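Glutaredoxin 2 (Salmonella enterica subsp. enterica serovar Typhimurium, PDB 3IR4) binds glutathione, here in a mixed disulfide, and probably acts as a glutathione-dependent thiol-disulfide oxidoreductase with a GST-like two-domain fold. Local coordinates at residues Y7-C12 against F113-T118; F14-R19 against T208-L213; Q48-I53 against L62-D67; Q102-R107 against R183-V188. All coordinates share one frame; numbering follows the deposited sequence. Where two conformers were deposited one is given.

Contact 1 of 4, residues Y7-C12 against F113-T118; sequences YIYDHC and FDEFST. With GSH (glutathione), chain B.
Glu-115 reaches across to the turn that carries Asp-10 and His-11 and grips it with both carboxylate oxygens. OE2 of Glu-115 accepts twice from one residue: the backbone N of His-11 comes to its syn side in a nearly straight bond (164°), and the ring ND1 of His-11 meets its anti side at 2.6 Å. Because OE2 also lies close to the imidazole plane, this pair of bonds fixes the rotation of the ring. The backbone N of Asp-10 binds OE1 of Glu-115 at 2.9 Å from well above the carboxylate plane. The Glu-115 chain gets there by folding, with CG between its backbone N and carbonyl carbon (chi1 61°) and a second bend at chi2. This buried half is closely packed. CB of His-11 sits over the centre of the Phe-113 face, a CH-pi contact of 3.9 Å to the ring centroid, while the Phe-116 ring lies near parallel to the imidazole but slid well aside, its CZ 3.6 Å from His-11 ND1. The Asp-10 side is looser: its OD2 touches the Phe-113 ring edge, CD2, at 3.4 Å and is joined through a water to the backbone N of Asp-114, next to an exposed side chain, while OD1 forms a salt bridge with Arg-183. Beyond, Cys-12 SG is bound to SG2 of glutathione at 2.3 Å. A loop leading from a strand to a helix N-cap cysteine, here disulfide-linked to glutathione, matches the active-site loop of thioredoxin-fold glutaredoxins; a C-terminal-domain loop braces it.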
# COMPACT_ATOMS: atom_id res chain seq x y z
N TYR A 7 -10.51 0.26 8.91
CA TYR A 7 -10.52 1.73 8.77
C TYR A 7 -9.20 2.10 8.13
O TYR A 7 -8.13 1.77 8.63
CB TYR A 7 -10.73 2.40 10.13
CG TYR A 7 -12.08 2.04 10.71
CD1 TYR A 7 -12.25 0.93 11.50
CD2 TYR A 7 -13.20 2.79 10.40
CE1 TYR A 7 -13.50 0.56 11.97
CE2 TYR A 7 -14.45 2.45 10.87
CZ TYR A 7 -14.59 1.34 11.68
OH TYR A 7 -15.81 0.98 12.18
N ILE A 8 -9.29 2.81 7.01
CA ILE A 8 -8.16 3.05 6.14
C ILE A 8 -8.15 4.41 5.47
O ILE A 8 -9.14 5.13 5.44
CB ILE A 8 -8.13 1.98 4.98
CG1 ILE A 8 -9.34 2.12 4.03
CG2 ILE A 8 -8.07 0.55 5.53
CD1 ILE A 8 -9.30 1.21 2.80
N TYR A 9 -6.98 4.71 4.88
CA TYR A 9 -6.86 5.68 3.77
C TYR A 9 -6.50 4.80 2.56
O TYR A 9 -5.64 3.94 2.65
CB TYR A 9 -5.76 6.70 3.99
CG TYR A 9 -5.87 7.49 5.26
CD1 TYR A 9 -7.09 7.90 5.77
CD2 TYR A 9 -4.71 7.84 5.95
CE1 TYR A 9 -7.16 8.61 6.99
CE2 TYR A 9 -4.78 8.55 7.13
CZ TYR A 9 -6.00 8.91 7.67
OH TYR A 9 -6.02 9.57 8.87
N ASP A 10 -7.17 5.01 1.44
CA ASP A 10 -6.96 4.19 0.25
C ASP A 10 -5.55 4.28 -0.31
O ASP A 10 -5.02 3.29 -0.81
CB ASP A 10 -8.05 4.55 -0.78
CG ASP A 10 -8.09 3.62 -1.99
OD1 ASP A 10 -7.65 2.46 -1.92
OD2 ASP A 10 -8.63 4.08 -3.00
N HIS A 11 -4.92 5.44 -0.22
CA HIS A 11 -3.57 5.61 -0.75
C HIS A 11 -2.48 4.97 0.13
O HIS A 11 -1.36 4.78 -0.32
CB HIS A 11 -3.19 7.09 -0.89
CG HIS A 11 -2.76 7.74 0.40
ND1 HIS A 11 -3.64 8.39 1.23
CD2 HIS A 11 -1.54 7.87 0.98
CE1 HIS A 11 -2.98 8.87 2.27
NE2 HIS A 11 -1.71 8.56 2.15
N CYS A 12 -2.82 4.66 1.38
CA CYS A 12 -1.80 4.31 2.36
C CYS A 12 -1.29 2.89 2.16
O CYS A 12 -2.09 1.98 2.18
CB CYS A 12 -2.40 4.46 3.77
SG CYS A 12 -1.31 3.85 5.09
N PHE A 113 -8.70 9.89 -4.34
CA PHE A 113 -8.88 8.93 -3.24
C PHE A 113 -9.96 9.45 -2.31
O PHE A 113 -10.05 10.66 -2.07
CB PHE A 113 -7.59 8.72 -2.47
CG PHE A 113 -6.51 8.08 -3.26
CD1 PHE A 113 -5.42 8.82 -3.69
CD2 PHE A 113 -6.56 6.74 -3.56
CE1 PHE A 113 -4.42 8.23 -4.40
CE2 PHE A 113 -5.55 6.14 -4.26
CZ PHE A 113 -4.48 6.88 -4.68
N ASP A 114 -10.76 8.55 -1.73
CA ASP A 114 -11.89 8.96 -0.90
C ASP A 114 -11.50 9.76 0.33
O ASP A 114 -12.25 10.62 0.76
CB ASP A 114 -12.73 7.74 -0.50
CG ASP A 114 -13.58 7.19 -1.59
OD1 ASP A 114 -13.62 7.74 -2.72
OD2 ASP A 114 -14.21 6.15 -1.32
N GLU A 115 -10.32 9.50 0.89
CA GLU A 115 -9.87 10.22 2.08
C GLU A 115 -9.60 11.68 1.82
O GLU A 115 -9.42 12.45 2.77
CB GLU A 115 -8.64 9.56 2.72
CG GLU A 115 -7.40 9.47 1.88
CD GLU A 115 -7.29 8.23 1.01
OE1 GLU A 115 -8.32 7.55 0.77
OE2 GLU A 115 -6.16 7.94 0.56
N PHE A 116 -9.53 12.06 0.55
CA PHE A 116 -9.28 13.46 0.17
C PHE A 116 -10.52 14.07 -0.45
O PHE A 116 -10.44 15.05 -1.16
CB PHE A 116 -8.14 13.59 -0.83
CG PHE A 116 -6.84 12.94 -0.39
CD1 PHE A 116 -6.35 13.11 0.89
CD2 PHE A 116 -6.07 12.24 -1.30
CE1 PHE A 116 -5.14 12.54 1.29
CE2 PHE A 116 -4.87 11.64 -0.91
CZ PHE A 116 -4.40 11.82 0.37
N SER A 117 -11.69 13.49 -0.22
CA SER A 117 -12.89 13.95 -0.92
C SER A 117 -13.29 15.36 -0.62
O SER A 117 -13.84 16.03 -1.46
CB SER A 117 -14.05 12.99 -0.73
OG SER A 117 -14.39 12.85 0.60
N THR A 118 -13.02 15.83 0.57
CA THR A 118 -13.35 17.22 0.92
C THR A 118 -12.12 18.09 0.64
O THR A 118 -10.97 17.66 0.81
CB THR A 118 -13.74 17.40 2.39
OG1 THR A 118 -12.63 17.06 3.23
CG2 THR A 118 -14.98 16.56 2.74
N1 GSH B . 3.29 1.30 11.89
CA1 GSH B . 1.99 1.59 11.27
C1 GSH B . 1.46 0.35 10.61
O11 GSH B . 2.30 -0.50 10.23
O12 GSH B . 0.23 0.24 10.45
CB1 GSH B . 2.17 2.72 10.27
CG1 GSH B . 0.83 3.26 9.79
CD1 GSH B . 0.90 4.61 9.11
OE1 GSH B . 2.10 5.19 8.89
N2 GSH B . -0.20 5.17 8.68
CA2 GSH B . -0.31 6.53 8.18
C2 GSH B . -1.05 7.38 9.16
O2 GSH B . -2.06 6.86 9.83
CB2 GSH B . -1.00 6.57 6.80
SG2 GSH B . -0.11 5.75 5.43
N3 GSH B . -0.71 8.64 9.29
CA3 GSH B . -1.18 9.45 10.39
C3 GSH B . -1.99 10.56 9.86
O31 GSH B . -2.39 10.51 8.65
O32 GSH B . -2.26 11.52 10.63
O HOH W 1 -10.57 5.89 -2.77

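Contact 2 of 4, residues F14-R19 against T208-L213; sequences FCVKAR and TQINLL. With GSH (glutathione), chain B.
With CG anti to its carbonyl carbon (chi1 -69°) and a bend at chi3 (65°), the Arg-19 side chain lays its guanidinium across Ile-210. The isoleucine meets it with CG1 and CD1, its CG1 likewise anti to the carbonyl carbon. CG1 of Ile-210 then stands over one guanidinium face, displaced toward the rim and 4.0 Å from NH2 of Arg-19. Its terminal methyl CD1 goes deeper, to 3.7 Å from CB of Arg-19 and 3.9 Å from CG1 of Val-16, between the apolar parts of these two residues, which lie about one helical turn apart. Helix 13-25 is the first helix of the thioredoxin-like domain, with Cys-12 and Cys-15 in a CxxC pattern at its start, and the segment 208-213 leaves helix 195-208 through a Schellman motif at Gln-209 and passes the Val-16/Arg-19 side of helix 13-25; the contact thus fastens the C-terminal tail of the chain to the glutathione-binding domain. The polar part is carried by water. One water donates to both Arg-19 O and Thr-208 O, each at 2.7 Å. Another accepts from Arg-19 NH1 and donates to Asn-211 OD1, and a third accepts from Arg-19 NH2 and from the backbone N of Asn-211. The side chain of Arg-183 packs on both Val-16 and Ile-210. At the opposite end of the segment, Phe-14 turns one ring face to glutathione: CB1 of the gamma-glutamyl arm lies over the ring centre, and carboxylate oxygen O11 is 3.5 Å from Phe-14 CD2.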
# COMPACT_ATOMS: atom_id res chain seq x y z
N PHE A 14 0.35 0.97 4.12
CA PHE A 14 0.10 0.13 5.30
C PHE A 14 -1.33 -0.41 5.30
O PHE A 14 -1.59 -1.52 5.75
CB PHE A 14 0.42 0.92 6.57
CG PHE A 14 1.83 1.38 6.65
CD1 PHE A 14 2.18 2.69 6.35
CD2 PHE A 14 2.85 0.49 6.93
CE1 PHE A 14 3.51 3.10 6.42
CE2 PHE A 14 4.18 0.91 6.99
CZ PHE A 14 4.49 2.21 6.73
N CYS A 15 -2.26 0.42 4.85
CA CYS A 15 -3.64 -0.01 4.70
C CYS A 15 -3.79 -1.08 3.62
O CYS A 15 -4.54 -2.06 3.79
CB CYS A 15 -4.52 1.19 4.42
SG CYS A 15 -4.67 2.29 5.86
N VAL A 16 -3.06 -0.96 2.53
CA VAL A 16 -3.06 -1.99 1.50
C VAL A 16 -2.56 -3.30 2.10
O VAL A 16 -3.15 -4.33 1.87
CB VAL A 16 -2.25 -1.54 0.27
CG1 VAL A 16 -2.09 -2.68 -0.74
CG2 VAL A 16 -2.90 -0.30 -0.38
N LYS A 17 -1.49 -3.24 2.89
CA LYS A 17 -0.97 -4.45 3.55
C LYS A 17 -2.09 -5.16 4.33
O LYS A 17 -2.27 -6.36 4.23
CB LYS A 17 0.19 -4.12 4.50
CG LYS A 17 1.41 -3.59 3.78
CD LYS A 17 2.54 -3.22 4.71
CE LYS A 17 3.53 -2.36 4.02
NZ LYS A 17 4.76 -2.11 4.79
N ALA A 18 -2.81 -4.38 5.13
CA ALA A 18 -3.88 -4.89 5.98
C ALA A 18 -5.02 -5.49 5.18
O ALA A 18 -5.68 -6.39 5.67
CB ALA A 18 -4.41 -3.81 6.90
N ARG A 19 -5.26 -5.02 3.97
CA ARG A 19 -6.30 -5.56 3.10
C ARG A 19 -5.89 -6.84 2.39
O ARG A 19 -6.76 -7.60 1.95
CB ARG A 19 -6.66 -4.53 2.03
CG ARG A 19 -7.38 -3.34 2.60
CD ARG A 19 -7.51 -2.24 1.58
NE ARG A 19 -8.35 -2.70 0.49
CZ ARG A 19 -8.56 -2.06 -0.65
NH1 ARG A 19 -7.95 -0.91 -0.88
NH2 ARG A 19 -9.37 -2.59 -1.56
N THR A 208 -5.50 -10.40 -4.45
CA THR A 208 -5.75 -9.64 -3.21
C THR A 208 -7.05 -8.85 -3.24
O THR A 208 -7.45 -8.34 -2.21
CB THR A 208 -4.62 -8.65 -2.88
OG1 THR A 208 -4.56 -7.64 -3.89
CG2 THR A 208 -3.27 -9.34 -2.66
N GLN A 209 -7.73 -8.76 -4.39
CA GLN A 209 -8.97 -7.94 -4.49
C GLN A 209 -8.67 -6.47 -4.20
O GLN A 209 -9.47 -5.79 -3.55
CB GLN A 209 -10.08 -8.44 -3.56
CG GLN A 209 -10.58 -9.83 -3.86
CD GLN A 209 -11.47 -9.94 -5.08
OE1 GLN A 209 -11.65 -8.99 -5.84
NE2 GLN A 209 -12.02 -11.12 -5.29
N ILE A 210 -7.52 -6.00 -4.65
CA ILE A 210 -7.13 -4.59 -4.46
C ILE A 210 -6.83 -4.03 -5.83
O ILE A 210 -6.05 -4.58 -6.58
CB ILE A 210 -5.91 -4.46 -3.52
CG1 ILE A 210 -6.22 -5.03 -2.14
CG2 ILE A 210 -5.45 -3.01 -3.47
CD1 ILE A 210 -5.01 -5.28 -1.25
N ASN A 211 -7.46 -2.91 -6.14
CA ASN A 211 -7.33 -2.29 -7.45
C ASN A 211 -6.00 -1.65 -7.71
O ASN A 211 -5.39 -1.07 -6.83
CB ASN A 211 -8.42 -1.20 -7.60
CG ASN A 211 -8.19 0.04 -6.68
OD1 ASN A 211 -7.95 -0.07 -5.45
ND2 ASN A 211 -8.35 1.20 -7.24
N LEU A 212 -5.57 -1.72 -8.96
CA LEU A 212 -4.45 -0.91 -9.42
C LEU A 212 -5.02 0.48 -9.76
O LEU A 212 -6.24 0.66 -9.90
CB LEU A 212 -3.77 -1.52 -10.62
CG LEU A 212 -3.18 -2.90 -10.35
CD1 LEU A 212 -2.56 -3.44 -11.63
CD2 LEU A 212 -2.16 -2.88 -9.24
N LEU A 213 -4.13 1.44 -9.91
CA LEU A 213 -4.50 2.87 -10.05
C LEU A 213 -4.23 3.44 -11.43
O LEU A 213 -4.32 4.65 -11.63
CB LEU A 213 -3.72 3.67 -9.02
CG LEU A 213 -3.82 3.19 -7.56
CD1 LEU A 213 -2.89 3.99 -6.67
CD2 LEU A 213 -5.25 3.19 -7.05
N1 GSH B . 3.29 1.30 11.89
CA1 GSH B . 1.99 1.59 11.27
C1 GSH B . 1.46 0.35 10.61
O11 GSH B . 2.30 -0.50 10.23
O12 GSH B . 0.23 0.24 10.45
CB1 GSH B . 2.17 2.72 10.27
CG1 GSH B . 0.83 3.26 9.79
CD1 GSH B . 0.90 4.61 9.11
OE1 GSH B . 2.10 5.19 8.89
N2 GSH B . -0.20 5.17 8.68
CA2 GSH B . -0.31 6.53 8.18
C2 GSH B . -1.05 7.38 9.16
O2 GSH B . -2.06 6.86 9.83
CB2 GSH B . -1.00 6.57 6.80
SG2 GSH B . -0.11 5.75 5.43
N3 GSH B . -0.71 8.64 9.29
CA3 GSH B . -1.18 9.45 10.39
C3 GSH B . -1.99 10.56 9.86
O31 GSH B . -2.39 10.51 8.65
O32 GSH B . -2.26 11.52 10.63
O HOH W 2 -8.64 -7.32 0.03
O HOH W 3 -9.22 0.51 -3.19
O HOH W 4 -9.95 -2.38 -4.47
O HOH W 5 -11.77 -4.96 -2.27

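Contact 3 of 4, residues Q48-I53 against L62-D67; sequences QKMVPI and LPESMD. With GSH (glutathione), chain B.
The direct contact is apolar and modest: CE of selenomethionine Met-50 rests 3.9 Å from CB of Pro-63, the two side chains crossing at about a right angle. A bend at chi3 (69°) turns that methyl to Pro-63, and it also lies 3.6 Å from Glu-64 OE2. Pro-52, which follows a cis peptide bond, sets its CG 4.0 Å from CA of Ser-65. Water makes the polar link, donating to Pro-52 O and to glutathione O12 and accepting from the backbone N of Glu-64. The remaining hydrogen bonds run through glutathione. Val-51 pairs with its cysteinyl part as strands do, Val-51 N to O2 and glutathione N2 to Val-51 O, both 2.9 Å. Ser-65 holds the gamma-glutamyl carboxylate with N to O12 and OG to O11, Glu-64 OE1 takes the amino group N1, and Lys-49 NZ binds the glycyl carboxylate at O32. The cis proline, Pro-52, corresponds to the conserved cis-Pro of thioredoxin-fold proteins and packs on Phe-14 and Cys-15 of helix 13-25. Ile-53 begins strand 53-55 beside edge strand 61-63, both Ile-53 and Pro-63 leaning on helix 40-46, while Ser-65 opens helix 65-74.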
# COMPACT_ATOMS: atom_id res chain seq x y z
N GLN A 48 -5.17 7.43 19.11
CA GLN A 48 -4.32 8.22 18.25
C GLN A 48 -4.86 8.20 16.82
O GLN A 48 -5.66 7.32 16.47
CB GLN A 48 -2.87 7.72 18.23
CG GLN A 48 -2.67 6.32 17.66
CD GLN A 48 -1.20 6.00 17.44
OE1 GLN A 48 -0.44 6.82 16.90
NE2 GLN A 48 -0.78 4.83 17.87
N LYS A 49 -4.40 9.14 16.00
CA LYS A 49 -4.79 9.21 14.60
C LYS A 49 -3.80 8.40 13.79
O LYS A 49 -2.72 8.87 13.45
CB LYS A 49 -4.80 10.67 14.15
CG LYS A 49 -5.23 10.85 12.70
CD LYS A 49 -5.19 12.31 12.29
CE LYS A 49 -5.68 12.57 10.85
NZ LYS A 49 -4.80 11.95 9.82
N MSE A 50 -4.16 7.15 13.52
CA MSE A 50 -3.33 6.25 12.72
C MSE A 50 -4.22 5.21 12.11
O MSE A 50 -5.18 4.77 12.74
CB MSE A 50 -2.25 5.58 13.59
CG MSE A 50 -1.23 4.77 12.80
SE MSE A 50 0.23 4.06 13.85
CE MSE A 50 -0.76 2.76 14.86
N VAL A 51 -3.90 4.84 10.86
CA VAL A 51 -4.58 3.77 10.14
C VAL A 51 -3.46 2.89 9.55
O VAL A 51 -2.35 3.36 9.32
CB VAL A 51 -5.53 4.29 9.07
CG1 VAL A 51 -6.74 4.96 9.72
CG2 VAL A 51 -4.80 5.19 8.06
N PRO A 52 -3.73 1.60 9.30
CA PRO A 52 -5.02 0.91 9.41
C PRO A 52 -5.41 0.54 10.84
O PRO A 52 -4.55 0.35 11.70
CB PRO A 52 -4.78 -0.39 8.64
CG PRO A 52 -3.30 -0.63 8.76
CD PRO A 52 -2.70 0.75 8.67
N ILE A 53 -6.73 0.40 11.03
CA ILE A 53 -7.28 -0.14 12.27
C ILE A 53 -8.25 -1.23 11.89
O ILE A 53 -9.16 -1.01 11.11
CB ILE A 53 -8.03 0.93 13.10
CG1 ILE A 53 -7.11 2.09 13.45
CG2 ILE A 53 -8.64 0.28 14.36
CD1 ILE A 53 -7.85 3.35 13.96
N LEU A 62 -7.59 -3.30 16.64
CA LEU A 62 -6.21 -3.71 16.50
C LEU A 62 -5.53 -2.83 15.45
O LEU A 62 -5.87 -2.92 14.27
CB LEU A 62 -6.14 -5.17 16.04
CG LEU A 62 -4.76 -5.80 15.81
CD1 LEU A 62 -3.96 -5.92 17.08
CD2 LEU A 62 -4.87 -7.18 15.14
N PRO A 63 -4.58 -2.00 15.86
CA PRO A 63 -3.78 -1.25 14.90
C PRO A 63 -2.53 -2.07 14.51
O PRO A 63 -2.32 -3.17 15.01
CB PRO A 63 -3.39 -0.02 15.71
CG PRO A 63 -3.23 -0.56 17.08
CD PRO A 63 -4.21 -1.67 17.24
N GLU A 64 -1.72 -1.47 13.64
CA GLU A 64 -0.44 -1.97 13.12
C GLU A 64 -0.63 -2.97 11.99
O GLU A 64 -1.05 -4.12 12.22
CB GLU A 64 0.48 -2.56 14.20
CG GLU A 64 0.87 -1.56 15.27
CD GLU A 64 1.79 -0.46 14.78
OE1 GLU A 64 2.40 -0.60 13.68
OE2 GLU A 64 1.92 0.53 15.55
N SER A 65 -0.32 -2.52 10.80
CA SER A 65 -0.48 -3.34 9.61
C SER A 65 -0.02 -4.78 9.73
O SER A 65 -0.77 -5.68 9.39
CB SER A 65 0.18 -2.68 8.40
OG SER A 65 1.55 -2.49 8.60
N MSE A 66 1.18 -5.00 10.22
CA MSE A 66 1.69 -6.38 10.24
C MSE A 66 1.00 -7.21 11.31
O MSE A 66 0.87 -8.43 11.16
CB MSE A 66 3.20 -6.41 10.35
CG MSE A 66 3.94 -5.77 9.20
SE MSE A 66 3.35 -6.32 7.42
CE MSE A 66 3.75 -8.19 7.54
N ASP A 67 0.59 -6.58 12.42
CA ASP A 67 -0.18 -7.31 13.43
C ASP A 67 -1.53 -7.72 12.87
O ASP A 67 -2.00 -8.82 13.15
CB ASP A 67 -0.34 -6.51 14.70
CG ASP A 67 0.97 -6.29 15.43
OD1 ASP A 67 2.00 -6.93 15.09
OD2 ASP A 67 1.01 -5.46 16.34
N1 GSH B . 3.29 1.30 11.89
CA1 GSH B . 1.99 1.59 11.27
C1 GSH B . 1.46 0.35 10.61
O11 GSH B . 2.30 -0.50 10.23
O12 GSH B . 0.23 0.24 10.45
CB1 GSH B . 2.17 2.72 10.27
CG1 GSH B . 0.83 3.26 9.79
CD1 GSH B . 0.90 4.61 9.11
OE1 GSH B . 2.10 5.19 8.89
N2 GSH B . -0.20 5.17 8.68
CA2 GSH B . -0.31 6.53 8.18
C2 GSH B . -1.05 7.38 9.16
O2 GSH B . -2.06 6.86 9.83
CB2 GSH B . -1.00 6.57 6.80
SG2 GSH B . -0.11 5.75 5.43
N3 GSH B . -0.71 8.64 9.29
CA3 GSH B . -1.18 9.45 10.39
C3 GSH B . -1.99 10.56 9.86
O31 GSH B . -2.39 10.51 8.65
O32 GSH B . -2.26 11.52 10.63
O HOH W 6 -1.90 0.98 12.19

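Contact 4 of 4, residues Q102-R107 against R183-V188; sequences QLLLPR and RNLTLV
Leu-104 sets its CD2 methyl against the backbone of helix 173-185, 3.3 Å from the O of Asn-184. A chi1 of -61° with trans chi2 carries the fork to the other segment: CD1 is 4.1 Å from CB of Asn-184, and CD2 also meets CG2 of Val-188 at 4.0 Å. Val-188, with CG1 anti to its backbone N, uses both methyls: CG1 meets CD2 of Leu-103 and the Arg-107 guanidinium, CG2 meets CD2 of Leu-104 and CD of Arg-107. The contact joins two helices of the all-alpha GST-like C-terminal domain, helix 101-108, kinked at Pro-106, and helix 173-185 with the type I turn Leu-185 to Val-188. Arg-107 is extended from CG to NE and then twists at chi4 (72°), which presents one guanidinium face to CG1 of Val-188, 3.9 Å from NE. NH1 of Arg-107 turns back in the guanidinium plane to a lone pair of Leu-103 O at 2.9 Å, a bond within its own helix. This buried guanidinium is further satisfied by Ser-143 at NH2 and by the backbone O of Ile-218 at NE. Nearer the backbone, CB of Arg-107 takes CD2 of Leu-187 at 3.7 Å, the leucine turned there by a CG anti to its N (chi1 -169°).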
# COMPACT_ATOMS: atom_id res chain seq x y z
N GLN A 102 8.77 11.10 -3.56
CA GLN A 102 8.85 12.28 -4.41
C GLN A 102 7.97 12.11 -5.65
O GLN A 102 7.55 13.09 -6.22
CB GLN A 102 10.27 12.61 -4.76
CG GLN A 102 11.07 13.03 -3.56
CD GLN A 102 12.41 13.62 -3.91
OE1 GLN A 102 12.97 13.41 -4.98
NE2 GLN A 102 12.96 14.38 -2.98
N LEU A 103 7.74 10.88 -6.09
CA LEU A 103 6.78 10.58 -7.13
C LEU A 103 5.36 10.47 -6.55
O LEU A 103 4.39 10.96 -7.15
CB LEU A 103 7.13 9.26 -7.84
CG LEU A 103 8.33 9.28 -8.77
CD1 LEU A 103 8.67 7.87 -9.18
CD2 LEU A 103 8.02 10.17 -10.03
N LEU A 104 5.22 9.77 -5.45
CA LEU A 104 3.88 9.40 -4.98
C LEU A 104 3.09 10.50 -4.30
O LEU A 104 1.93 10.70 -4.62
CB LEU A 104 3.92 8.15 -4.08
CG LEU A 104 4.45 6.88 -4.73
CD1 LEU A 104 4.57 5.76 -3.68
CD2 LEU A 104 3.60 6.45 -5.89
N LEU A 105 3.68 11.20 -3.34
CA LEU A 105 2.90 12.14 -2.55
C LEU A 105 2.25 13.25 -3.38
O LEU A 105 1.08 13.55 -3.17
CB LEU A 105 3.72 12.70 -1.38
CG LEU A 105 4.29 11.67 -0.38
CD1 LEU A 105 5.10 12.39 0.66
CD2 LEU A 105 3.20 10.81 0.26
N PRO A 106 2.99 13.85 -4.34
CA PRO A 106 2.34 14.89 -5.11
C PRO A 106 1.19 14.38 -5.93
O PRO A 106 0.25 15.12 -6.21
CB PRO A 106 3.48 15.42 -6.00
CG PRO A 106 4.73 15.09 -5.30
CD PRO A 106 4.43 13.76 -4.66
N ARG A 107 1.29 13.13 -6.39
CA ARG A 107 0.24 12.51 -7.17
C ARG A 107 -0.95 12.10 -6.31
O ARG A 107 -2.11 12.31 -6.69
CB ARG A 107 0.81 11.36 -8.02
CG ARG A 107 1.69 11.88 -9.14
CD ARG A 107 2.42 10.77 -9.85
NE ARG A 107 3.20 11.22 -11.02
CZ ARG A 107 4.33 11.91 -10.93
NH1 ARG A 107 4.89 12.16 -9.76
NH2 ARG A 107 4.91 12.36 -12.04
N ARG A 183 1.57 -1.36 -6.37
CA ARG A 183 0.20 -0.91 -6.58
C ARG A 183 0.15 0.61 -6.67
O ARG A 183 -0.43 1.19 -7.59
CB ARG A 183 -0.66 -1.44 -5.43
CG ARG A 183 -2.16 -1.18 -5.52
CD ARG A 183 -2.63 0.03 -4.77
NE ARG A 183 -4.09 0.11 -4.85
CZ ARG A 183 -4.85 0.89 -4.09
NH1 ARG A 183 -4.31 1.72 -3.20
NH2 ARG A 183 -6.16 0.84 -4.22
N ASN A 184 0.94 1.45 -5.59
CA ASN A 184 0.91 2.89 -5.62
C ASN A 184 1.70 3.45 -6.81
O ASN A 184 1.37 4.52 -7.33
CB ASN A 184 1.30 3.43 -4.25
CG ASN A 184 0.19 3.19 -3.20
OD1 ASN A 184 -0.97 2.92 -3.55
ND2 ASN A 184 0.55 3.29 -1.93
N LEU A 185 2.71 2.72 -7.29
CA LEU A 185 3.46 3.14 -8.47
C LEU A 185 2.61 3.16 -9.73
O LEU A 185 2.94 3.88 -10.68
CB LEU A 185 4.72 2.33 -8.66
CG LEU A 185 5.89 2.69 -7.76
CD1 LEU A 185 7.00 1.64 -7.87
CD2 LEU A 185 6.43 4.08 -8.08
N THR A 186 1.50 2.44 -9.77
CA THR A 186 0.63 2.48 -10.94
C THR A 186 -0.06 3.85 -11.10
O THR A 186 -0.64 4.12 -12.14
CB THR A 186 -0.39 1.34 -11.00
OG1 THR A 186 -1.33 1.44 -9.93
CG2 THR A 186 0.27 -0.01 -11.01
N LEU A 187 0.01 4.70 -10.07
CA LEU A 187 -0.51 6.06 -10.19
C LEU A 187 0.45 6.95 -11.01
O LEU A 187 0.08 8.05 -11.41
CB LEU A 187 -0.69 6.67 -8.80
CG LEU A 187 -1.48 7.99 -8.71
CD1 LEU A 187 -2.89 7.78 -9.17
CD2 LEU A 187 -1.44 8.48 -7.26
N VAL A 188 1.68 6.50 -11.21
CA VAL A 188 2.69 7.29 -11.88
C VAL A 188 2.73 6.97 -13.38
O VAL A 188 3.31 5.97 -13.80
CB VAL A 188 4.11 7.05 -11.27
CG1 VAL A 188 5.12 7.98 -11.91
CG2 VAL A 188 4.07 7.23 -9.76

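How the contacts relate
Contacts 1, 2 and 4 are buried, whereas contact 3 is partly open and owes much of its bonding to glutathione. Contacts 1 and 2 join the thioredoxin-like domain to the C-terminal domain, the first by hydrogen bonds from two backbone N atoms and an imidazole to one carboxylate, the second by apolar packing of one isoleucine, bordered by bridging waters. Contact 3 stays within the first domain and contact 4 within the second, where leucine and valine methyls dominate; the two do not touch, their centres being about 22 Å apart. Arg-183 of contact 4 forms a salt bridge with Asp-10 of contact 1 and packs on Val-16 and Ile-210 of contact 2. Glutathione touches contacts 1, 2 and 3.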